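Long-range contacts in methionine gamma-lyase (Trichomonas vaginalis, PDB 1PFF), which belongs to the Cys/Met metabolism family of PLP-dependent enzymes and has a two-sheet fold of the aminotransferase-like type: residues G245-F250 with L306-V311; G37-S42 with P82-V87; C16-S21 with A155-S160. All coordinates share one frame; numbering follows the deposited sequence.

Contact 1: G245-F250 with L306-V311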
ATOM      1  N   GLY A 245      -9.340   9.861 -29.556  1.00 13.44           N
ATOM      2  CA  GLY A 245      -8.328   9.121 -28.818  1.00 13.70           C
ATOM      3  C   GLY A 245      -6.957   9.784 -28.805  1.00 14.11           C
ATOM      4  O   GLY A 245      -6.760  10.829 -29.437  1.00 14.47           O
ATOM      5  N   SER A 246      -5.996   9.183 -28.104  1.00 14.21           N
ATOM      6  CA  SER A 246      -4.653   9.783 -28.031  1.00 14.90           C
ATOM      7  C   SER A 246      -3.559   8.901 -28.647  1.00 15.20           C
ATOM      8  O   SER A 246      -2.370   9.200 -28.545  1.00 15.29           O
ATOM      9  CB  SER A 246      -4.309  10.186 -26.594  1.00 14.96           C
ATOM     10  OG  SER A 246      -4.548   9.122 -25.694  1.00 16.63           O
ATOM     11  N   MET A 247      -3.973   7.823 -29.304  1.00 15.13           N
ATOM     12  CA  MET A 247      -3.042   6.998 -30.053  1.00 15.39           C
ATOM     13  C   MET A 247      -2.918   7.517 -31.470  1.00 14.89           C
ATOM     14  O   MET A 247      -3.920   7.799 -32.132  1.00 14.46           O
ATOM     15  CB  MET A 247      -3.515   5.546 -30.093  1.00 15.99           C
ATOM     16  CG  MET A 247      -3.421   4.831 -28.762  1.00 19.03           C
ATOM     17  SD  MET A 247      -1.720   4.588 -28.168  1.00 24.84           S
ATOM     18  CE  MET A 247      -0.763   4.337 -29.701  1.00 21.54           C
ATOM     19  N   ILE A 248      -1.677   7.650 -31.925  1.00 14.42           N
ATOM     20  CA  ILE A 248      -1.388   7.968 -33.308  1.00 14.57           C
ATOM     21  C   ILE A 248      -0.385   6.944 -33.801  1.00 14.84           C
ATOM     22  O   ILE A 248       0.462   6.475 -33.032  1.00 15.26           O
ATOM     23  CB  ILE A 248      -0.759   9.380 -33.439  1.00 14.12           C
ATOM     24  CG1 ILE A 248      -1.735  10.463 -32.960  1.00 14.37           C
ATOM     25  CG2 ILE A 248      -0.347   9.656 -34.906  1.00 15.47           C
ATOM     26  CD1 ILE A 248      -1.057  11.816 -32.758  1.00 14.28           C
ATOM     27  N   ALA A 249      -0.481   6.595 -35.073  1.00 14.61           N
ATOM     28  CA  ALA A 249       0.630   5.916 -35.712  1.00 15.24           C
ATOM     29  C   ALA A 249       0.976   6.676 -36.977  1.00 14.85           C
ATOM     30  O   ALA A 249       0.156   7.424 -37.511  1.00 15.25           O
ATOM     31  CB  ALA A 249       0.310   4.450 -35.989  1.00 14.50           C
ATOM     32  N   PHE A 250       2.210   6.530 -37.431  1.00 14.85           N
ATOM     33  CA  PHE A 250       2.619   7.154 -38.676  1.00 14.90           C
ATOM     34  C   PHE A 250       3.787   6.422 -39.297  1.00 15.11           C
ATOM     35  O   PHE A 250       4.599   5.801 -38.590  1.00 14.36           O
ATOM     36  CB  PHE A 250       2.889   8.667 -38.527  1.00 14.88           C
ATOM     37  CG  PHE A 250       4.007   9.011 -37.586  1.00 16.25           C
ATOM     38  CD1 PHE A 250       3.774   9.131 -36.216  1.00 16.85           C
ATOM     39  CD2 PHE A 250       5.290   9.274 -38.075  1.00 17.06           C
ATOM     40  CE1 PHE A 250       4.822   9.476 -35.339  1.00 17.47           C
ATOM     41  CE2 PHE A 250       6.340   9.615 -37.203  1.00 16.79           C
ATOM     42  CZ  PHE A 250       6.098   9.716 -35.841  1.00 17.63           C
ATOM     43  N   LEU A 306       6.562   1.740 -39.462  1.00 17.08           N
ATOM     44  CA  LEU A 306       5.577   2.228 -38.490  1.00 17.12           C
ATOM     45  C   LEU A 306       6.119   2.670 -37.128  1.00 17.40           C
ATOM     46  O   LEU A 306       6.829   1.925 -36.462  1.00 17.26           O
ATOM     47  CB  LEU A 306       4.464   1.200 -38.279  1.00 17.45           C
ATOM     48  CG  LEU A 306       3.209   1.765 -37.597  1.00 18.22           C
ATOM     49  CD1 LEU A 306       2.357   2.564 -38.585  1.00 17.89           C
ATOM     50  CD2 LEU A 306       2.404   0.646 -36.950  1.00 19.87           C
ATOM     51  N   ILE A 307       5.759   3.893 -36.735  1.00 16.89           N
ATOM     52  CA  ILE A 307       5.995   4.405 -35.387  1.00 16.57           C
ATOM     53  C   ILE A 307       4.645   4.569 -34.684  1.00 16.77           C
ATOM     54  O   ILE A 307       3.687   5.061 -35.280  1.00 15.79           O
ATOM     55  CB  ILE A 307       6.745   5.764 -35.439  1.00 16.59           C
ATOM     56  CG1 ILE A 307       8.165   5.577 -35.964  1.00 16.06           C
ATOM     57  CG2 ILE A 307       6.788   6.408 -34.046  1.00 16.13           C
ATOM     58  CD1 ILE A 307       8.838   6.863 -36.427  1.00 17.01           C
ATOM     59  N   ARG A 308       4.565   4.137 -33.426  1.00 17.02           N
ATOM     60  CA  ARG A 308       3.343   4.304 -32.638  1.00 17.65           C
ATOM     61  C   ARG A 308       3.604   5.330 -31.564  1.00 17.63           C
ATOM     62  O   ARG A 308       4.611   5.250 -30.840  1.00 16.90           O
ATOM     63  CB  ARG A 308       2.928   2.995 -31.974  1.00 18.10           C
ATOM     64  CG  ARG A 308       2.355   1.936 -32.901  1.00 20.38           C
ATOM     65  CD  ARG A 308       1.985   0.647 -32.168  1.00 23.35           C
ATOM     66  NE  ARG A 308       0.699   0.736 -31.472  1.00 26.46           N
ATOM     67  CZ  ARG A 308       0.482   0.327 -30.221  1.00 29.11           C
ATOM     68  NH1 ARG A 308       1.464  -0.206 -29.498  1.00 29.88           N
ATOM     69  NH2 ARG A 308      -0.725   0.451 -29.684  1.00 30.77           N
ATOM     70  N   LEU A 309       2.686   6.285 -31.455  1.00 17.49           N
ATOM     71  CA  LEU A 309       2.820   7.384 -30.514  1.00 17.60           C
ATOM     72  C   LEU A 309       1.584   7.445 -29.626  1.00 17.95           C
ATOM     73  O   LEU A 309       0.454   7.543 -30.119  1.00 17.10           O
ATOM     74  CB  LEU A 309       3.012   8.705 -31.274  1.00 18.14           C
ATOM     75  CG  LEU A 309       2.866  10.027 -30.506  1.00 18.49           C
ATOM     76  CD1 LEU A 309       3.919  10.151 -29.390  1.00 20.44           C
ATOM     77  CD2 LEU A 309       2.960  11.200 -31.471  1.00 18.40           C
ATOM     78  N   SER A 310       1.813   7.352 -28.316  1.00 17.55           N
ATOM     79  CA  SER A 310       0.770   7.545 -27.336  1.00 17.99           C
ATOM     80  C   SER A 310       0.916   8.965 -26.797  1.00 17.56           C
ATOM     81  O   SER A 310       1.870   9.261 -26.080  1.00 17.67           O
ATOM     82  CB  SER A 310       0.932   6.515 -26.217  1.00 18.41           C
ATOM     83  OG  SER A 310       0.008   6.738 -25.190  1.00 21.61           O
ATOM     84  N   VAL A 311      -0.015   9.842 -27.160  1.00 17.17           N
ATOM     85  CA  VAL A 311       0.081  11.267 -26.809  1.00 16.51           C
ATOM     86  C   VAL A 311      -0.349  11.482 -25.358  1.00 16.55           C
ATOM     87  O   VAL A 311      -1.399  10.994 -24.935  1.00 16.08           O
ATOM     88  CB  VAL A 311      -0.764  12.147 -27.773  1.00 16.46           C
ATOM     89  CG1 VAL A 311      -0.642  13.642 -27.433  1.00 15.70           C
ATOM     90  CG2 VAL A 311      -0.366  11.895 -29.228  1.00 15.66           C
TER
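S246 and V311 flank one end of an antiparallel strand pair at the centre of the smaller, C-terminal sheet, where 247-250 and 306-310 run 161° apart in direction. Just ahead of the strand proper, S246 O accepts the N-H of V311 at 2.8 Å, while its OG is turned to a different partner, the hydroxyl of Y146. M247 faces S310 as a non-hydrogen-bonded pair. Its chain, bent at both chi2 and chi3, doubles back so that SD rests 3.8 Å from S310 CB and CE comes within 3.5 Å of L309 O, meeting the guanidinium of R308 obliquely as well. I248 points to the opposite face of the sheet from M247; its backbone and that of L309 exchange two nearly straight bonds, I248 N to L309 O at 2.8 Å and L309 N to I248 O at 2.7 Å. The apolar end of I248 reaches past L309 to V311, CD1 lying 3.6 Å from CG2. A249, paired with R308, directs its CB to L306 CD1 at 3.8 Å, on the same face as M247. F250 closes the ladder, its N and O both bonded to I307. With chi1 at 62°, its CG sits between the backbone N and the carbonyl carbon, and the ring folds back over the neighbouring strand; V223, L214 of helix 183-216 and L327 of helix 316-328 also pack on F250. The resulting CH-pi contact puts I307 CB 4.2 Å from the ring centroid of F250 and 16° off its normal, with I307 CD1 meeting CE2 near the rim.

Contact 2: G37-S42 with P82-V87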
ATOM      1  N   GLY A  37     -15.942 -27.129 -29.634  1.00 13.34           N
ATOM      2  CA  GLY A  37     -17.018 -27.208 -30.605  1.00 13.27           C
ATOM      3  C   GLY A  37     -17.668 -25.873 -30.963  1.00 13.17           C
ATOM      4  O   GLY A  37     -18.475 -25.818 -31.906  1.00 13.13           O
ATOM      5  N   ASP A  38     -17.342 -24.818 -30.219  1.00 12.53           N
ATOM      6  CA  ASP A  38     -17.852 -23.469 -30.502  1.00 12.83           C
ATOM      7  C   ASP A  38     -17.003 -22.770 -31.568  1.00 12.65           C
ATOM      8  O   ASP A  38     -15.940 -23.263 -31.944  1.00 13.11           O
ATOM      9  CB  ASP A  38     -17.853 -22.604 -29.235  1.00 12.69           C
ATOM     10  CG  ASP A  38     -18.983 -22.937 -28.287  1.00 13.80           C
ATOM     11  OD1 ASP A  38     -19.906 -23.707 -28.653  1.00 13.21           O
ATOM     12  OD2 ASP A  38     -19.033 -22.457 -27.138  1.00 15.58           O
ATOM     13  N   HIS A  39     -17.482 -21.614 -32.026  1.00 12.14           N
ATOM     14  CA  HIS A  39     -16.808 -20.816 -33.051  1.00 11.89           C
ATOM     15  C   HIS A  39     -16.712 -19.360 -32.585  1.00 11.48           C
ATOM     16  O   HIS A  39     -17.643 -18.827 -31.996  1.00 11.04           O
ATOM     17  CB  HIS A  39     -17.568 -20.943 -34.383  1.00 11.73           C
ATOM     18  CG  HIS A  39     -17.050 -20.070 -35.491  1.00 12.29           C
ATOM     19  ND1 HIS A  39     -17.853 -19.159 -36.149  1.00 11.71           N
ATOM     20  CD2 HIS A  39     -15.831 -19.992 -36.081  1.00 12.81           C
ATOM     21  CE1 HIS A  39     -17.144 -18.544 -37.083  1.00 11.66           C
ATOM     22  NE2 HIS A  39     -15.915 -19.032 -37.064  1.00 12.53           N
ATOM     23  N   LEU A  40     -15.567 -18.735 -32.839  1.00 11.74           N
ATOM     24  CA  LEU A  40     -15.348 -17.336 -32.489  1.00 11.54           C
ATOM     25  C   LEU A  40     -14.878 -16.584 -33.726  1.00 11.47           C
ATOM     26  O   LEU A  40     -14.024 -17.068 -34.469  1.00 11.01           O
ATOM     27  CB  LEU A  40     -14.299 -17.199 -31.363  1.00 11.43           C
ATOM     28  CG  LEU A  40     -13.961 -15.769 -30.903  1.00 12.80           C
ATOM     29  CD1 LEU A  40     -13.656 -15.716 -29.390  1.00 14.61           C
ATOM     30  CD2 LEU A  40     -12.768 -15.220 -31.688  1.00 13.15           C
ATOM     31  N   ILE A  41     -15.455 -15.411 -33.955  1.00 11.21           N
ATOM     32  CA  ILE A  41     -14.995 -14.541 -35.031  1.00 12.02           C
ATOM     33  C   ILE A  41     -14.280 -13.378 -34.385  1.00 12.48           C
ATOM     34  O   ILE A  41     -14.841 -12.717 -33.508  1.00 12.98           O
ATOM     35  CB  ILE A  41     -16.172 -14.022 -35.882  1.00 11.95           C
ATOM     36  CG1 ILE A  41     -16.999 -15.192 -36.423  1.00 11.92           C
ATOM     37  CG2 ILE A  41     -15.647 -13.131 -37.027  1.00 12.64           C
ATOM     38  CD1 ILE A  41     -18.378 -14.807 -36.887  1.00 11.53           C
ATOM     39  N   SER A  42     -13.051 -13.134 -34.816  1.00 13.22           N
ATOM     40  CA  SER A  42     -12.257 -12.026 -34.301  1.00 13.81           C
ATOM     41  C   SER A  42     -11.808 -11.140 -35.450  1.00 14.71           C
ATOM     42  O   SER A  42     -11.650 -11.602 -36.584  1.00 13.74           O
ATOM     43  CB  SER A  42     -11.030 -12.551 -33.552  1.00 14.23           C
ATOM     44  OG  SER A  42     -10.186 -11.482 -33.132  1.00 14.47           O
ATOM     45  N   PRO A  82     -23.404 -22.087 -37.539  1.00 13.21           N
ATOM     46  CA  PRO A  82     -24.361 -22.573 -36.535  1.00 13.03           C
ATOM     47  C   PRO A  82     -23.787 -22.547 -35.120  1.00 12.79           C
ATOM     48  O   PRO A  82     -24.531 -22.346 -34.158  1.00 12.66           O
ATOM     49  CB  PRO A  82     -24.623 -24.019 -36.976  1.00 13.39           C
ATOM     50  CG  PRO A  82     -24.414 -23.973 -38.477  1.00 13.68           C
ATOM     51  CD  PRO A  82     -23.212 -23.064 -38.627  1.00 13.35           C
ATOM     52  N   ASN A  83     -22.475 -22.735 -35.010  1.00 12.23           N
ATOM     53  CA  ASN A  83     -21.814 -22.788 -33.715  1.00 12.41           C
ATOM     54  C   ASN A  83     -21.112 -21.486 -33.272  1.00 12.34           C
ATOM     55  O   ASN A  83     -20.353 -21.493 -32.301  1.00 12.07           O
ATOM     56  CB  ASN A  83     -20.859 -23.982 -33.676  1.00 12.23           C
ATOM     57  CG  ASN A  83     -19.749 -23.897 -34.722  1.00 13.84           C
ATOM     58  OD1 ASN A  83     -19.939 -23.363 -35.823  1.00 14.20           O
ATOM     59  ND2 ASN A  83     -18.587 -24.449 -34.385  1.00 13.13           N
ATOM     60  N   THR A  84     -21.369 -20.381 -33.970  1.00 11.80           N
ATOM     61  CA  THR A  84     -20.764 -19.099 -33.582  1.00 12.20           C
ATOM     62  C   THR A  84     -21.311 -18.631 -32.233  1.00 11.88           C
ATOM     63  O   THR A  84     -22.526 -18.605 -32.019  1.00 11.38           O
ATOM     64  CB  THR A  84     -20.993 -18.020 -34.661  1.00 12.46           C
ATOM     65  OG1 THR A  84     -20.406 -18.449 -35.895  1.00 12.62           O
ATOM     66  CG2 THR A  84     -20.215 -16.733 -34.319  1.00 13.03           C
ATOM     67  N   ARG A  85     -20.407 -18.297 -31.312  1.00 11.72           N
ATOM     68  CA  ARG A  85     -20.825 -17.849 -29.986  1.00 11.56           C
ATOM     69  C   ARG A  85     -20.378 -16.431 -29.658  1.00 11.21           C
ATOM     70  O   ARG A  85     -21.006 -15.769 -28.836  1.00 11.08           O
ATOM     71  CB  ARG A  85     -20.330 -18.792 -28.887  1.00 11.68           C
ATOM     72  CG  ARG A  85     -20.762 -20.225 -29.073  1.00 12.94           C
ATOM     73  CD  ARG A  85     -22.211 -20.532 -28.800  1.00 16.24           C
ATOM     74  NE  ARG A  85     -22.476 -21.919 -29.201  1.00 19.97           N
ATOM     75  CZ  ARG A  85     -23.646 -22.405 -29.595  1.00 22.07           C
ATOM     76  NH1 ARG A  85     -24.722 -21.634 -29.646  1.00 22.02           N
ATOM     77  NH2 ARG A  85     -23.737 -23.692 -29.932  1.00 23.29           N
ATOM     78  N   ILE A  86     -19.297 -15.984 -30.288  1.00 11.06           N
ATOM     79  CA  ILE A  86     -18.681 -14.702 -29.947  1.00 10.47           C
ATOM     80  C   ILE A  86     -18.162 -13.981 -31.184  1.00 11.16           C
ATOM     81  O   ILE A  86     -17.533 -14.598 -32.054  1.00 10.79           O
ATOM     82  CB  ILE A  86     -17.502 -14.887 -28.933  1.00 10.55           C
ATOM     83  CG1 ILE A  86     -18.024 -15.329 -27.550  1.00 10.22           C
ATOM     84  CG2 ILE A  86     -16.697 -13.582 -28.819  1.00  9.60           C
ATOM     85  CD1 ILE A  86     -16.920 -15.700 -26.528  1.00 10.74           C
ATOM     86  N   VAL A  87     -18.415 -12.674 -31.225  1.00 10.23           N
ATOM     87  CA  VAL A  87     -17.778 -11.751 -32.172  1.00 11.18           C
ATOM     88  C   VAL A  87     -16.925 -10.781 -31.349  1.00 11.19           C
ATOM     89  O   VAL A  87     -17.440 -10.115 -30.447  1.00 11.86           O
ATOM     90  CB  VAL A  87     -18.845 -10.985 -32.999  1.00 11.22           C
ATOM     91  CG1 VAL A  87     -18.230  -9.819 -33.799  1.00 12.04           C
ATOM     92  CG2 VAL A  87     -19.587 -11.954 -33.939  1.00 10.85           C
TER
HETATM   93  O   HOH W   1     -21.747 -25.780 -30.189  1.00 37.35           O
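The contact is a parallel strand pair with a beta bulge, in the seven-stranded sheet of the larger PLP-enzyme domain, where H39 pairs with T84 but the next bridge joins L40 to I86. The extra residue, R85, accounts for the one-place shift: its N-H bonds to H39 O at 2.9 Å, and beyond it the ladder resumes with I41 N donating to I86 O at 2.9 Å. At the strand entrance the amide of N83 holds the opposing turn, ND2 giving a bond to G37 O at 2.8 Å that lies in the N83 amide plane yet arrives above the plane of the carbonyl. At the same end of the pair R85 meets D38. Bending at chi2 (-73°) folds its chain over the carboxylate, so that CG packs on D38 and NE reaches OD1 at 3.2 Å. This salt bridge is in plane for the guanidinium but comes from well above the carboxylate plane, the two planes being 66° apart. A water bridges D38 OD1 and R85 NH2, and K35 forms a second salt bridge to OD1, so three groups share that oxygen. On the face of H39, T84 and I41, T84 CG2 abuts I41 CD1 at 3.7 Å; on the reverse face L40 CD1 lies 3.8 Å from I86 CG2. The imidazole is held at both nitrogens: NE2 bonds to D66 of strand 64-68, and H39 ND1 meets T84 OG1, itself bonded to K81 N, in the ring plane at 2.7 Å and an angle of 167°.

Contact 3: C16-S21 with A155-S160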
ATOM      1  N   CYS A  16     -19.983  -4.761 -13.287  1.00 14.18           N
ATOM      2  CA  CYS A  16     -18.606  -4.818 -13.734  1.00 14.85           C
ATOM      3  C   CYS A  16     -17.807  -5.776 -12.855  1.00 14.48           C
ATOM      4  O   CYS A  16     -18.109  -5.946 -11.671  1.00 13.99           O
ATOM      5  CB  CYS A  16     -18.008  -3.413 -13.731  1.00 15.18           C
ATOM      6  SG  CYS A  16     -16.219  -3.335 -13.823  1.00 19.80           S
ATOM      7  N   ALA A  17     -16.826  -6.431 -13.470  1.00 14.12           N
ATOM      8  CA  ALA A  17     -15.897  -7.320 -12.780  1.00 14.27           C
ATOM      9  C   ALA A  17     -14.485  -6.815 -13.044  1.00 13.88           C
ATOM     10  O   ALA A  17     -14.075  -6.687 -14.196  1.00 13.78           O
ATOM     11  CB  ALA A  17     -16.050  -8.756 -13.286  1.00 13.82           C
ATOM     12  N   ALA A  18     -13.764  -6.500 -11.971  1.00 14.00           N
ATOM     13  CA  ALA A  18     -12.362  -6.119 -12.060  1.00 13.91           C
ATOM     14  C   ALA A  18     -11.473  -7.366 -12.089  1.00 13.73           C
ATOM     15  O   ALA A  18     -11.790  -8.370 -11.444  1.00 14.62           O
ATOM     16  CB  ALA A  18     -11.984  -5.209 -10.896  1.00 13.77           C
ATOM     17  N   THR A  19     -10.379  -7.295 -12.847  1.00 13.18           N
ATOM     18  CA  THR A  19      -9.440  -8.415 -13.010  1.00 12.48           C
ATOM     19  C   THR A  19      -7.978  -7.999 -12.840  1.00 12.61           C
ATOM     20  O   THR A  19      -7.662  -6.809 -12.724  1.00 12.23           O
ATOM     21  CB  THR A  19      -9.573  -9.059 -14.404  1.00 12.96           C
ATOM     22  OG1 THR A  19      -9.242  -8.084 -15.403  1.00 12.10           O
ATOM     23  CG2 THR A  19     -11.029  -9.472 -14.714  1.00 12.16           C
ATOM     24  N   ALA A  20      -7.086  -8.992 -12.876  1.00 12.03           N
ATOM     25  CA  ALA A  20      -5.655  -8.789 -12.657  1.00 11.90           C
ATOM     26  C   ALA A  20      -4.964  -8.061 -13.793  1.00 11.79           C
ATOM     27  O   ALA A  20      -3.876  -7.499 -13.607  1.00 11.77           O
ATOM     28  CB  ALA A  20      -4.977 -10.119 -12.439  1.00 11.81           C
ATOM     29  N   SER A  21      -5.572  -8.108 -14.980  1.00 11.48           N
ATOM     30  CA  SER A  21      -4.985  -7.501 -16.169  1.00 11.32           C
ATOM     31  C   SER A  21      -6.008  -7.412 -17.276  1.00 11.33           C
ATOM     32  O   SER A  21      -7.074  -8.031 -17.196  1.00 10.72           O
ATOM     33  CB  SER A  21      -3.787  -8.322 -16.669  1.00 11.46           C
ATOM     34  OG  SER A  21      -4.225  -9.529 -17.278  1.00 10.69           O
ATOM     35  N   ALA A 155      -4.186  -4.118 -14.393  1.00 21.09           N
ATOM     36  CA  ALA A 155      -5.564  -4.406 -14.007  1.00 18.76           C
ATOM     37  C   ALA A 155      -6.437  -4.408 -15.252  1.00 17.38           C
ATOM     38  O   ALA A 155      -6.089  -3.794 -16.262  1.00 16.53           O
ATOM     39  CB  ALA A 155      -6.081  -3.367 -13.018  1.00 18.79           C
ATOM     40  N   GLY A 156      -7.569  -5.100 -15.167  1.00 15.81           N
ATOM     41  CA  GLY A 156      -8.526  -5.139 -16.258  1.00 14.10           C
ATOM     42  C   GLY A 156      -9.930  -4.937 -15.730  1.00 13.16           C
ATOM     43  O   GLY A 156     -10.156  -4.983 -14.517  1.00 12.77           O
ATOM     44  N   LEU A 157     -10.871  -4.712 -16.639  1.00 12.05           N
ATOM     45  CA  LEU A 157     -12.265  -4.517 -16.259  1.00 12.05           C
ATOM     46  C   LEU A 157     -13.165  -5.168 -17.293  1.00 11.78           C
ATOM     47  O   LEU A 157     -12.869  -5.110 -18.478  1.00 11.86           O
ATOM     48  CB  LEU A 157     -12.581  -3.022 -16.160  1.00 12.03           C
ATOM     49  CG  LEU A 157     -11.789  -2.209 -15.127  1.00 12.36           C
ATOM     50  CD1 LEU A 157     -11.829  -0.758 -15.505  1.00 14.61           C
ATOM     51  CD2 LEU A 157     -12.345  -2.423 -13.732  1.00 12.53           C
ATOM     52  N   VAL A 158     -14.239  -5.804 -16.829  1.00 11.72           N
ATOM     53  CA  VAL A 158     -15.281  -6.355 -17.700  1.00 12.66           C
ATOM     54  C   VAL A 158     -16.631  -5.739 -17.307  1.00 13.00           C
ATOM     55  O   VAL A 158     -17.017  -5.806 -16.135  1.00 13.85           O
ATOM     56  CB  VAL A 158     -15.403  -7.910 -17.560  1.00 12.52           C
ATOM     57  CG1 VAL A 158     -16.393  -8.475 -18.555  1.00 12.48           C
ATOM     58  CG2 VAL A 158     -14.066  -8.592 -17.738  1.00 11.72           C
ATOM     59  N   CYS A 159     -17.346  -5.167 -18.277  1.00 13.05           N
ATOM     60  CA  CYS A 159     -18.648  -4.554 -18.035  1.00 13.98           C
ATOM     61  C   CYS A 159     -19.726  -5.197 -18.890  1.00 13.61           C
ATOM     62  O   CYS A 159     -19.552  -5.347 -20.102  1.00 13.53           O
ATOM     63  CB  CYS A 159     -18.605  -3.064 -18.360  1.00 14.58           C
ATOM     64  SG  CYS A 159     -17.309  -2.193 -17.468  1.00 19.81           S
ATOM     65  N   SER A 160     -20.850  -5.545 -18.267  1.00 13.56           N
ATOM     66  CA  SER A 160     -21.940  -6.225 -18.970  1.00 13.47           C
ATOM     67  C   SER A 160     -23.203  -6.253 -18.106  1.00 14.03           C
ATOM     68  O   SER A 160     -23.264  -5.585 -17.059  1.00 14.30           O
ATOM     69  CB  SER A 160     -21.509  -7.654 -19.361  1.00 13.36           C
ATOM     70  OG  SER A 160     -22.382  -8.221 -20.334  1.00 12.63           O
TER
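V158 O takes the N-H of A17 at 2.7 Å in the carbonyl plane, and C16 CA approaches the same oxygen at 3.0 Å in a CA-H...O contact. The return bond, from V158 N to A17 O at 2.8 Å, completes a hydrogen-bonded antiparallel pair. Further along, T19 and G156 trade two more bonds, but here the donors meet their carbonyls from well above the plane, 50° and 59° out of it, unlike A17 N at V158 O. These strands form one edge of the seven-stranded sheet within this chain: 15-19 is outermost and antiparallel to 156-160, with helix 2-11 packed on the face bearing C16, L157 and C159. On that face L157 CD2 lies 4.0 Å from both C16 SG and A18 CB. On the other, the chi1 of T19 (62°) turns OG1 over the backbone of G156, 3.1 Å from its CA, where no side chain intervenes. The hydroxyl donates to S21 O at 2.8 Å, tying the strand to the turn that follows. S21 OG, at the N-cap of helix 22-33, bonds to G24 N and to G178 O of the second subunit.

In the fold
Contacts 2 and 3 belong to one seven-stranded sheet but to separate parts of it: contact 3 pairs the outermost strand 15-19 with 156-160, whereas contact 2 lies toward the far edge, with strands 138-142 and 116-120 in between. Their centres are 22 Å apart and their nearest atoms about 11 Å. In sequence, contact 2 is nested inside the loop that contact 3 closes. Contact 1 follows both along the chain and lies in the separate five-stranded sheet, its centre 32 Å from contact 2 and 25 Å from contact 3, across the chain's centre from each. Only contact 3 of the three touches another subunit.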